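Local coordinates for protein antibiotic biosynthesis monooxygenase (Rhodospirillum rubrum, PDB 4HL9) that probably acts as a monooxygenase and forms a two-chain assembly built on an alpha-beta fold with an antiparallel sheet, at residues K25-F31 against H71-E77; D30-A36 against I100-Q106. One frame throughout, in Å; residues are numbered along the deposited sequence.

Contact 1: K25-F31 against H71-E77; sequences KVIAQDF and HFVFIEE
Val-26 and Glu-76, Ala-28 and Phe-74, and Asp-30 and Phe-72 are the three hydrogen-bonded pairs that zip segments 25-31 and 71-77 together. Each pair gives two N-H to O bonds, and these pairs alternate with non-hydrogen-bonded ones along two nearly antiparallel axes. The tight middle is built from buried residues: the small Ala-28 CB lies 4.0 Å from Phe-74 CB, and on the other face Ile-27 CG2 meets Val-73 CG1 at 3.7 Å, a patch against which Val-73 of the second subunit also packs. These are the two central strands of a four-stranded antiparallel sheet in the order 59-65, 71-78, 24-32, 104-115, the ferredoxin-like alpha-beta layout of the antibiotic biosynthesis monooxygenase family; helix 37-52 packs against the face bearing Phe-72 and Phe-74.

Tight packing continues at the His-71 end. With CG anti to the backbone N (chi1 174°), the imidazole leans across to segment 25-31, and its NE2 donates to Gln-29 OE1 over 2.6 Å. The acceptor lies almost in the ring plane and offers a lone pair, although the N-H...O angle is bent to 143°. Phe-31 sets CE1 over one face of this imidazole in an offset stack, centroids 4.4 Å apart and planes 13° from parallel. Asp-65 takes ND1, so two polar partners and the stack fix the ring's rotation.

Toward Glu-77 the contact slackens and is partly exposed. Lys-25 bends at chi2, bringing CE to 3.7 Å from Ile-75 CG2, while its NZ makes a long salt bridge of 3.7 Å to Glu-77 OE1.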
ATOM      1  N   LYS A  25       5.221  -1.050   8.707  1.00 18.49           N
ATOM      2  CA  LYS A  25       4.719  -1.348   7.351  1.00 18.19           C
ATOM      3  C   LYS A  25       5.062  -0.160   6.470  1.00 17.20           C
ATOM      4  O   LYS A  25       4.919   0.966   6.903  1.00 17.33           O
ATOM      5  CB  LYS A  25       3.202  -1.551   7.397  1.00 17.41           C
ATOM      6  CG  LYS A  25       2.603  -2.352   6.207  1.00 18.85           C
ATOM      7  CD  LYS A  25       2.962  -3.857   6.311  1.00 18.44           C
ATOM      8  CE  LYS A  25       2.280  -4.612   5.173  1.00 22.29           C
ATOM      9  NZ  LYS A  25       2.348  -6.071   5.389  1.00 24.79           N
ATOM     10  N   VAL A  26       5.511  -0.408   5.238  1.00 16.68           N
ATOM     11  CA  VAL A  26       5.857   0.676   4.322  1.00 16.86           C
ATOM     12  C   VAL A  26       5.167   0.442   2.981  1.00 16.06           C
ATOM     13  O   VAL A  26       5.132  -0.667   2.522  1.00 16.05           O
ATOM     14  CB  VAL A  26       7.381   0.736   4.070  1.00 16.71           C
ATOM     15  CG1 VAL A  26       7.744   1.820   3.057  1.00 16.29           C
ATOM     16  CG2 VAL A  26       8.142   0.936   5.389  1.00 19.56           C
ATOM     17  N   ILE A  27       4.589   1.494   2.416  1.00 16.06           N
ATOM     18  CA  ILE A  27       4.248   1.506   0.992  1.00 15.85           C
ATOM     19  C   ILE A  27       5.072   2.603   0.315  1.00 15.82           C
ATOM     20  O   ILE A  27       5.130   3.728   0.804  1.00 16.22           O
ATOM     21  CB  ILE A  27       2.749   1.746   0.778  1.00 15.39           C
ATOM     22  CG1 ILE A  27       1.960   0.571   1.356  1.00 17.05           C
ATOM     23  CG2 ILE A  27       2.426   1.926  -0.759  1.00 17.43           C
ATOM     24  CD1 ILE A  27       0.463   0.884   1.503  1.00 22.06           C
ATOM     25  N   ALA A  28       5.696   2.242  -0.800  1.00 16.06           N
ATOM     26  CA  ALA A  28       6.493   3.126  -1.642  1.00 15.93           C
ATOM     27  C   ALA A  28       5.960   2.989  -3.053  1.00 16.60           C
ATOM     28  O   ALA A  28       5.650   1.862  -3.499  1.00 17.43           O
ATOM     29  CB  ALA A  28       7.932   2.703  -1.609  1.00 16.43           C
ATOM     30  N   GLN A  29       5.842   4.126  -3.734  1.00 15.68           N
ATOM     31  CA  GLN A  29       5.309   4.210  -5.080  1.00 16.81           C
ATOM     32  C   GLN A  29       6.279   4.952  -5.975  1.00 16.80           C
ATOM     33  O   GLN A  29       6.759   6.056  -5.623  1.00 16.03           O
ATOM     34  CB  GLN A  29       3.987   4.965  -5.080  1.00 17.10           C
ATOM     35  CG  GLN A  29       2.930   4.374  -4.151  1.00 20.81           C
ATOM     36  CD  GLN A  29       1.618   5.088  -4.278  1.00 24.80           C
ATOM     37  OE1 GLN A  29       1.085   5.218  -5.382  1.00 25.06           O
ATOM     38  NE2 GLN A  29       1.074   5.555  -3.146  1.00 26.83           N
ATOM     39  N   ASP A  30       6.556   4.347  -7.116  1.00 16.48           N
ATOM     40  CA  ASP A  30       7.376   4.959  -8.160  1.00 16.75           C
ATOM     41  C   ASP A  30       6.484   5.201  -9.384  1.00 17.09           C
ATOM     42  O   ASP A  30       5.579   4.393  -9.656  1.00 15.84           O
ATOM     43  CB  ASP A  30       8.479   4.020  -8.588  1.00 16.44           C
ATOM     44  CG  ASP A  30       9.533   3.765  -7.504  1.00 20.06           C
ATOM     45  OD1 ASP A  30       9.604   4.484  -6.480  1.00 17.52           O
ATOM     46  OD2 ASP A  30      10.324   2.839  -7.729  1.00 20.63           O
ATOM     47  N   PHE A  31       6.754   6.291 -10.099  1.00 16.27           N
ATOM     48  CA  PHE A  31       6.041   6.610 -11.352  1.00 17.97           C
ATOM     49  C   PHE A  31       7.083   6.711 -12.435  1.00 16.58           C
ATOM     50  O   PHE A  31       7.825   7.685 -12.489  1.00 17.42           O
ATOM     51  CB  PHE A  31       5.257   7.912 -11.206  1.00 18.30           C
ATOM     52  CG  PHE A  31       4.277   7.905 -10.043  1.00 22.02           C
ATOM     53  CD1 PHE A  31       2.935   7.601 -10.252  1.00 25.37           C
ATOM     54  CD2 PHE A  31       4.703   8.196  -8.753  1.00 25.48           C
ATOM     55  CE1 PHE A  31       2.021   7.595  -9.190  1.00 28.10           C
ATOM     56  CE2 PHE A  31       3.798   8.186  -7.673  1.00 27.94           C
ATOM     57  CZ  PHE A  31       2.463   7.886  -7.892  1.00 26.26           C
ATOM     58  N   HIS A  71       3.467   2.442 -12.990  1.00 16.09           N
ATOM     59  CA  HIS A  71       3.232   2.890 -11.601  1.00 15.68           C
ATOM     60  C   HIS A  71       3.481   1.655 -10.739  1.00 15.90           C
ATOM     61  O   HIS A  71       2.663   0.727 -10.720  1.00 15.28           O
ATOM     62  CB  HIS A  71       1.816   3.489 -11.416  1.00 15.65           C
ATOM     63  CG  HIS A  71       1.457   3.841  -9.986  1.00 15.63           C
ATOM     64  ND1 HIS A  71       0.151   3.956  -9.551  1.00 17.61           N
ATOM     65  CD2 HIS A  71       2.228   4.084  -8.896  1.00 16.23           C
ATOM     66  CE1 HIS A  71       0.130   4.268  -8.264  1.00 16.09           C
ATOM     67  NE2 HIS A  71       1.378   4.343  -7.838  1.00 16.16           N
ATOM     68  N   PHE A  72       4.645   1.619 -10.081  1.00 14.44           N
ATOM     69  CA  PHE A  72       5.040   0.431  -9.303  1.00 13.93           C
ATOM     70  C   PHE A  72       4.847   0.716  -7.843  1.00 12.93           C
ATOM     71  O   PHE A  72       5.115   1.833  -7.408  1.00 13.59           O
ATOM     72  CB  PHE A  72       6.501   0.038  -9.585  1.00 12.73           C
ATOM     73  CG  PHE A  72       6.718  -0.450 -10.978  1.00 15.58           C
ATOM     74  CD1 PHE A  72       6.457  -1.777 -11.312  1.00 16.11           C
ATOM     75  CD2 PHE A  72       7.138   0.434 -11.974  1.00 16.71           C
ATOM     76  CE1 PHE A  72       6.632  -2.223 -12.602  1.00 21.14           C
ATOM     77  CE2 PHE A  72       7.315  -0.002 -13.268  1.00 20.25           C
ATOM     78  CZ  PHE A  72       7.066  -1.336 -13.584  1.00 20.79           C
ATOM     79  N   VAL A  73       4.433  -0.307  -7.090  1.00 13.56           N
ATOM     80  CA  VAL A  73       4.128  -0.148  -5.670  1.00 13.05           C
ATOM     81  C   VAL A  73       4.801  -1.258  -4.866  1.00 13.24           C
ATOM     82  O   VAL A  73       4.608  -2.452  -5.145  1.00 13.15           O
ATOM     83  CB  VAL A  73       2.610  -0.112  -5.397  1.00 12.96           C
ATOM     84  CG1 VAL A  73       2.317  -0.011  -3.877  1.00 17.03           C
ATOM     85  CG2 VAL A  73       1.950   1.065  -6.143  1.00 14.14           C
ATOM     86  N   PHE A  74       5.601  -0.847  -3.890  1.00 12.57           N
ATOM     87  CA  PHE A  74       6.233  -1.757  -2.956  1.00 13.71           C
ATOM     88  C   PHE A  74       5.369  -1.836  -1.705  1.00 13.10           C
ATOM     89  O   PHE A  74       4.865  -0.826  -1.237  1.00 13.44           O
ATOM     90  CB  PHE A  74       7.619  -1.214  -2.541  1.00 14.57           C
ATOM     91  CG  PHE A  74       8.655  -1.266  -3.633  1.00 17.07           C
ATOM     92  CD1 PHE A  74       9.418  -2.412  -3.831  1.00 20.49           C
ATOM     93  CD2 PHE A  74       8.897  -0.147  -4.429  1.00 17.04           C
ATOM     94  CE1 PHE A  74      10.392  -2.460  -4.831  1.00 20.56           C
ATOM     95  CE2 PHE A  74       9.884  -0.175  -5.404  1.00 19.04           C
ATOM     96  CZ  PHE A  74      10.621  -1.328  -5.614  1.00 20.84           C
ATOM     97  N   ILE A  75       5.162  -3.048  -1.189  1.00 13.86           N
ATOM     98  CA  ILE A  75       4.553  -3.212   0.119  1.00 13.39           C
ATOM     99  C   ILE A  75       5.570  -3.968   0.947  1.00 14.11           C
ATOM    100  O   ILE A  75       5.963  -5.072   0.583  1.00 14.40           O
ATOM    101  CB  ILE A  75       3.223  -4.021   0.058  1.00 14.51           C
ATOM    102  CG1 ILE A  75       2.135  -3.230  -0.677  1.00 14.52           C
ATOM    103  CG2 ILE A  75       2.729  -4.324   1.486  1.00 12.08           C
ATOM    104  CD1 ILE A  75       0.852  -4.059  -0.949  1.00 19.23           C
ATOM    105  N   GLU A  76       5.991  -3.369   2.062  1.00 14.68           N
ATOM    106  CA  GLU A  76       7.130  -3.888   2.808  1.00 15.40           C
ATOM    107  C   GLU A  76       6.739  -4.004   4.279  1.00 15.92           C
ATOM    108  O   GLU A  76       5.884  -3.274   4.771  1.00 13.65           O
ATOM    109  CB  GLU A  76       8.373  -2.971   2.657  1.00 16.42           C
ATOM    110  CG  GLU A  76       8.450  -2.125   1.351  1.00 16.90           C
ATOM    111  CD  GLU A  76       9.621  -1.090   1.308  1.00 21.71           C
ATOM    112  OE1 GLU A  76      10.387  -0.949   2.294  1.00 17.98           O
ATOM    113  OE2 GLU A  76       9.797  -0.426   0.246  1.00 20.13           O
ATOM    114  N   GLU A  77       7.371  -4.946   4.959  1.00 17.44           N
ATOM    115  CA  GLU A  77       7.219  -5.056   6.394  1.00 19.11           C
ATOM    116  C   GLU A  77       8.619  -5.226   6.976  1.00 19.14           C
ATOM    117  O   GLU A  77       9.411  -6.061   6.505  1.00 20.00           O
ATOM    118  CB  GLU A  77       6.287  -6.231   6.731  1.00 19.69           C
ATOM    119  CG  GLU A  77       5.880  -6.341   8.178  1.00 23.22           C
ATOM    120  CD  GLU A  77       4.736  -7.325   8.391  1.00 29.88           C
ATOM    121  OE1 GLU A  77       4.489  -8.189   7.516  1.00 34.20           O
ATOM    122  OE2 GLU A  77       4.088  -7.246   9.450  1.00 33.75           O
TER

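Contact 2: D30-A36 against I100-Q106; sequences DFIKPEA and INAHQRQ
A type I beta turn, Asn-101 to Gln-104, leads out of helix 91-101 into strand 104-115, outermost in this chain's sheet, and its far side is pinned to the end of strand 24-32. Two backbone bonds flank the non-hydrogen-bonded pair Ile-32 and Gln-104: Lys-33 N donates to His-103 O at 2.9 Å, nearly straight at 174°, and Arg-105 N donates to Phe-31 O at 2.7 Å. Next along, a water bridges Phe-31 N to Gln-106 O.

Arg-105 supplies the side-chain grip. Its NE and NH2 approach Ile-32 O from the same face of the carbonyl plane, at 3.2 Å and 3.1 Å from that oxygen, which lies close to the guanidinium plane. CG sits between the backbone N and carbonyl carbon (chi1 67°) and lies 3.7 Å from Phe-31 CB, which stands over one face of the guanidinium, while the bend at chi3 turns the group toward Ile-32 O. A salt bridge from NH2 to Asp-68 adds a second hold on the group. Next to it the Gln-106 amide lies over one face of the Phe-31 ring, the planes 24° apart.

Farther along segment 30-36, Ala-36 CB presses on His-103 CB at 3.4 Å. The extended Lys-33 chain passes His-103 O and, through a water on NZ, reaches Ala-102 O at the solvent-exposed surface.

Inward, Ile-32 CD1 meets Ile-100 CG2 at 4.0 Å. Both isoleucines also touch Tyr-44 of helix 37-52, while His-103 packs on Ile-39, so the contact lies where helices 37-52 and 91-101 come together beside strands 24-32 and 104-115.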
ATOM      1  N   ASP A  30       6.556   4.347  -7.116  1.00 16.48           N
ATOM      2  CA  ASP A  30       7.376   4.959  -8.160  1.00 16.75           C
ATOM      3  C   ASP A  30       6.484   5.201  -9.384  1.00 17.09           C
ATOM      4  O   ASP A  30       5.579   4.393  -9.656  1.00 15.84           O
ATOM      5  CB  ASP A  30       8.479   4.020  -8.588  1.00 16.44           C
ATOM      6  CG  ASP A  30       9.533   3.765  -7.504  1.00 20.06           C
ATOM      7  OD1 ASP A  30       9.604   4.484  -6.480  1.00 17.52           O
ATOM      8  OD2 ASP A  30      10.324   2.839  -7.729  1.00 20.63           O
ATOM      9  N   PHE A  31       6.754   6.291 -10.099  1.00 16.27           N
ATOM     10  CA  PHE A  31       6.041   6.610 -11.352  1.00 17.97           C
ATOM     11  C   PHE A  31       7.083   6.711 -12.435  1.00 16.58           C
ATOM     12  O   PHE A  31       7.825   7.685 -12.489  1.00 17.42           O
ATOM     13  CB  PHE A  31       5.257   7.912 -11.206  1.00 18.30           C
ATOM     14  CG  PHE A  31       4.277   7.905 -10.043  1.00 22.02           C
ATOM     15  CD1 PHE A  31       2.935   7.601 -10.252  1.00 25.37           C
ATOM     16  CD2 PHE A  31       4.703   8.196  -8.753  1.00 25.48           C
ATOM     17  CE1 PHE A  31       2.021   7.595  -9.190  1.00 28.10           C
ATOM     18  CE2 PHE A  31       3.798   8.186  -7.673  1.00 27.94           C
ATOM     19  CZ  PHE A  31       2.463   7.886  -7.892  1.00 26.26           C
ATOM     20  N   ILE A  32       7.175   5.670 -13.245  1.00 15.63           N
ATOM     21  CA  ILE A  32       8.257   5.537 -14.221  1.00 15.66           C
ATOM     22  C   ILE A  32       7.758   6.006 -15.599  1.00 17.14           C
ATOM     23  O   ILE A  32       6.615   5.690 -15.971  1.00 16.16           O
ATOM     24  CB  ILE A  32       8.748   4.068 -14.308  1.00 15.12           C
ATOM     25  CG1 ILE A  32       9.269   3.588 -12.930  1.00 13.73           C
ATOM     26  CG2 ILE A  32       9.855   3.916 -15.372  1.00 15.76           C
ATOM     27  CD1 ILE A  32      10.247   4.592 -12.298  1.00 14.15           C
ATOM     28  N   LYS A  33       8.607   6.724 -16.343  1.00 17.42           N
ATOM     29  CA  LYS A  33       8.259   7.131 -17.723  1.00 18.42           C
ATOM     30  C   LYS A  33       7.964   5.891 -18.552  1.00 17.96           C
ATOM     31  O   LYS A  33       8.735   4.937 -18.522  1.00 17.45           O
ATOM     32  CB  LYS A  33       9.387   7.944 -18.357  1.00 18.53           C
ATOM     33  CG  LYS A  33       9.648   9.269 -17.679  1.00 19.43           C
ATOM     34  CD  LYS A  33      10.777  10.012 -18.387  1.00 22.32           C
ATOM     35  CE  LYS A  33      11.052  11.318 -17.697  1.00 24.04           C
ATOM     36  NZ  LYS A  33      12.159  12.029 -18.373  1.00 24.33           N
ATOM     37  N   PRO A  34       6.824   5.883 -19.284  1.00 18.45           N
ATOM     38  CA  PRO A  34       6.415   4.686 -20.010  1.00 19.19           C
ATOM     39  C   PRO A  34       7.499   4.116 -20.922  1.00 19.06           C
ATOM     40  O   PRO A  34       7.617   2.899 -21.023  1.00 18.82           O
ATOM     41  CB  PRO A  34       5.213   5.167 -20.852  1.00 19.34           C
ATOM     42  CG  PRO A  34       4.659   6.286 -20.076  1.00 20.62           C
ATOM     43  CD  PRO A  34       5.824   6.957 -19.383  1.00 18.64           C
ATOM     44  N   GLU A  35       8.272   4.998 -21.560  1.00 19.98           N
ATOM     45  CA  GLU A  35       9.411   4.627 -22.431  1.00 21.65           C
ATOM     46  C   GLU A  35      10.437   3.734 -21.723  1.00 21.55           C
ATOM     47  O   GLU A  35      11.168   2.987 -22.378  1.00 21.58           O
ATOM     48  CB  GLU A  35      10.197   5.878 -22.881  1.00 22.08           C
ATOM     49  CG  GLU A  35       9.416   7.048 -23.362  1.00 26.87           C
ATOM     50  CD  GLU A  35       9.059   8.044 -22.264  1.00 28.00           C
ATOM     51  OE1 GLU A  35       9.914   8.860 -21.832  1.00 27.58           O
ATOM     52  OE2 GLU A  35       7.889   8.029 -21.865  1.00 29.62           O
ATOM     53  N   ALA A  36      10.501   3.846 -20.390  1.00 20.86           N
ATOM     54  CA  ALA A  36      11.591   3.250 -19.590  1.00 20.70           C
ATOM     55  C   ALA A  36      11.242   1.946 -18.864  1.00 21.11           C
ATOM     56  O   ALA A  36      12.092   1.366 -18.188  1.00 22.07           O
ATOM     57  CB  ALA A  36      12.122   4.280 -18.587  1.00 19.64           C
ATOM     58  N   ILE A 100      16.891   3.151 -11.195  1.00 19.62           N
ATOM     59  CA  ILE A 100      15.454   3.190 -11.416  1.00 18.97           C
ATOM     60  C   ILE A 100      14.930   4.604 -11.469  1.00 19.19           C
ATOM     61  O   ILE A 100      14.234   4.984 -12.426  1.00 19.51           O
ATOM     62  CB  ILE A 100      14.699   2.359 -10.349  1.00 18.60           C
ATOM     63  CG1 ILE A 100      14.997   0.885 -10.579  1.00 18.05           C
ATOM     64  CG2 ILE A 100      13.186   2.626 -10.446  1.00 17.14           C
ATOM     65  CD1 ILE A 100      14.813  -0.042  -9.310  1.00 17.60           C
ATOM     66  N   ASN A 101      15.293   5.410 -10.476  1.00 19.32           N
ATOM     67  CA  ASN A 101      14.794   6.763 -10.370  1.00 20.41           C
ATOM     68  C   ASN A 101      15.270   7.706 -11.479  1.00 19.96           C
ATOM     69  O   ASN A 101      14.639   8.713 -11.712  1.00 19.52           O
ATOM     70  CB  ASN A 101      15.102   7.366  -9.007  1.00 21.41           C
ATOM     71  CG  ASN A 101      14.313   6.714  -7.898  1.00 25.68           C
ATOM     72  OD1 ASN A 101      13.382   5.915  -8.135  1.00 27.22           O
ATOM     73  ND2 ASN A 101      14.681   7.046  -6.664  1.00 29.34           N
ATOM     74  N   ALA A 102      16.363   7.362 -12.150  1.00 19.48           N
ATOM     75  CA  ALA A 102      16.809   8.102 -13.338  1.00 20.22           C
ATOM     76  C   ALA A 102      15.676   8.260 -14.363  1.00 19.72           C
ATOM     77  O   ALA A 102      15.626   9.237 -15.107  1.00 19.90           O
ATOM     78  CB  ALA A 102      17.987   7.389 -13.979  1.00 19.96           C
ATOM     79  N   HIS A 103      14.764   7.297 -14.366  1.00 19.96           N
ATOM     80  CA  HIS A 103      13.644   7.283 -15.300  1.00 20.43           C
ATOM     81  C   HIS A 103      12.264   7.699 -14.741  1.00 21.26           C
ATOM     82  O   HIS A 103      11.244   7.481 -15.403  1.00 21.50           O
ATOM     83  CB  HIS A 103      13.571   5.909 -15.930  1.00 19.75           C
ATOM     84  CG  HIS A 103      14.807   5.534 -16.693  1.00 22.56           C
ATOM     85  ND1 HIS A 103      15.211   6.209 -17.825  1.00 21.42           N
ATOM     86  CD2 HIS A 103      15.726   4.557 -16.493  1.00 23.26           C
ATOM     87  CE1 HIS A 103      16.320   5.661 -18.294  1.00 22.33           C
ATOM     88  NE2 HIS A 103      16.657   4.659 -17.502  1.00 23.89           N
ATOM     89  N   GLN A 104      12.216   8.286 -13.545  1.00 21.18           N
ATOM     90  CA  GLN A 104      10.919   8.665 -12.943  1.00 21.91           C
ATOM     91  C   GLN A 104      10.225   9.812 -13.687  1.00 22.72           C
ATOM     92  O   GLN A 104      10.882  10.730 -14.179  1.00 22.31           O
ATOM     93  CB  GLN A 104      11.077   9.044 -11.485  1.00 21.94           C
ATOM     94  CG  GLN A 104      11.771  10.372 -11.275  1.00 22.64           C
ATOM     95  CD  GLN A 104      11.983  10.717  -9.809  1.00 24.69           C
ATOM     96  OE1 GLN A 104      12.164   9.836  -8.970  1.00 25.59           O
ATOM     97  NE2 GLN A 104      11.970  11.999  -9.505  1.00 22.22           N
ATOM     98  N   ARG A 105       8.898   9.771 -13.758  1.00 23.31           N
ATOM     99  CA  ARG A 105       8.167  10.873 -14.386  1.00 24.87           C
ATOM    100  C   ARG A 105       7.835  11.986 -13.385  1.00 25.85           C
ATOM    101  O   ARG A 105       7.637  13.144 -13.774  1.00 26.17           O
ATOM    102  CB  ARG A 105       6.941  10.366 -15.177  1.00 25.28           C
ATOM    103  CG  ARG A 105       5.804   9.764 -14.386  1.00 26.00           C
ATOM    104  CD  ARG A 105       4.591   9.506 -15.307  1.00 27.35           C
ATOM    105  NE  ARG A 105       4.520   8.089 -15.614  1.00 31.19           N
ATOM    106  CZ  ARG A 105       3.454   7.326 -15.401  1.00 31.34           C
ATOM    107  NH1 ARG A 105       2.323   7.866 -14.942  1.00 29.67           N
ATOM    108  NH2 ARG A 105       3.520   6.024 -15.674  1.00 31.48           N
ATOM    109  N   GLN A 106       7.813  11.633 -12.099  1.00 26.10           N
ATOM    110  CA  GLN A 106       7.550  12.558 -10.984  1.00 27.57           C
ATOM    111  C   GLN A 106       8.247  11.933  -9.781  1.00 27.46           C
ATOM    112  O   GLN A 106       8.594  10.756  -9.828  1.00 26.36           O
ATOM    113  CB  GLN A 106       6.061  12.653 -10.628  1.00 28.34           C
ATOM    114  CG  GLN A 106       5.048  12.223 -11.685  1.00 31.79           C
ATOM    115  CD  GLN A 106       3.767  11.616 -11.104  1.00 34.86           C
ATOM    116  OE1 GLN A 106       3.397  11.847  -9.941  1.00 36.47           O
ATOM    117  NE2 GLN A 106       3.092  10.813 -11.921  1.00 36.76           N
TER
HETATM  118  O   HOH W   1       8.606   8.024  -8.980  1.00 17.57           O
HETATM  119  O   HOH W   2      14.520  10.308 -17.656  1.00 22.02           O

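From the N terminus, strand 24-32 enters both contacts, sharing Asp-30 and Phe-31. The chain then runs through helix 37-52 and strand 59-65 before strand 71-78 returns alongside the first strand and closes contact 1, a loop of 39 intervening residues. Helices 81-86 and 91-101 follow, and the turn into strand 104-115 closes contact 2 across 63 residues. The segments alternate along the sequence, so the two loops cross. Together they place strand 24-32 between 71-78 and 104-115. The centres lie about 14 Å apart, and the two contacts meet where Phe-72 CD2 packs 3.9 Å from Ile-32 CG1.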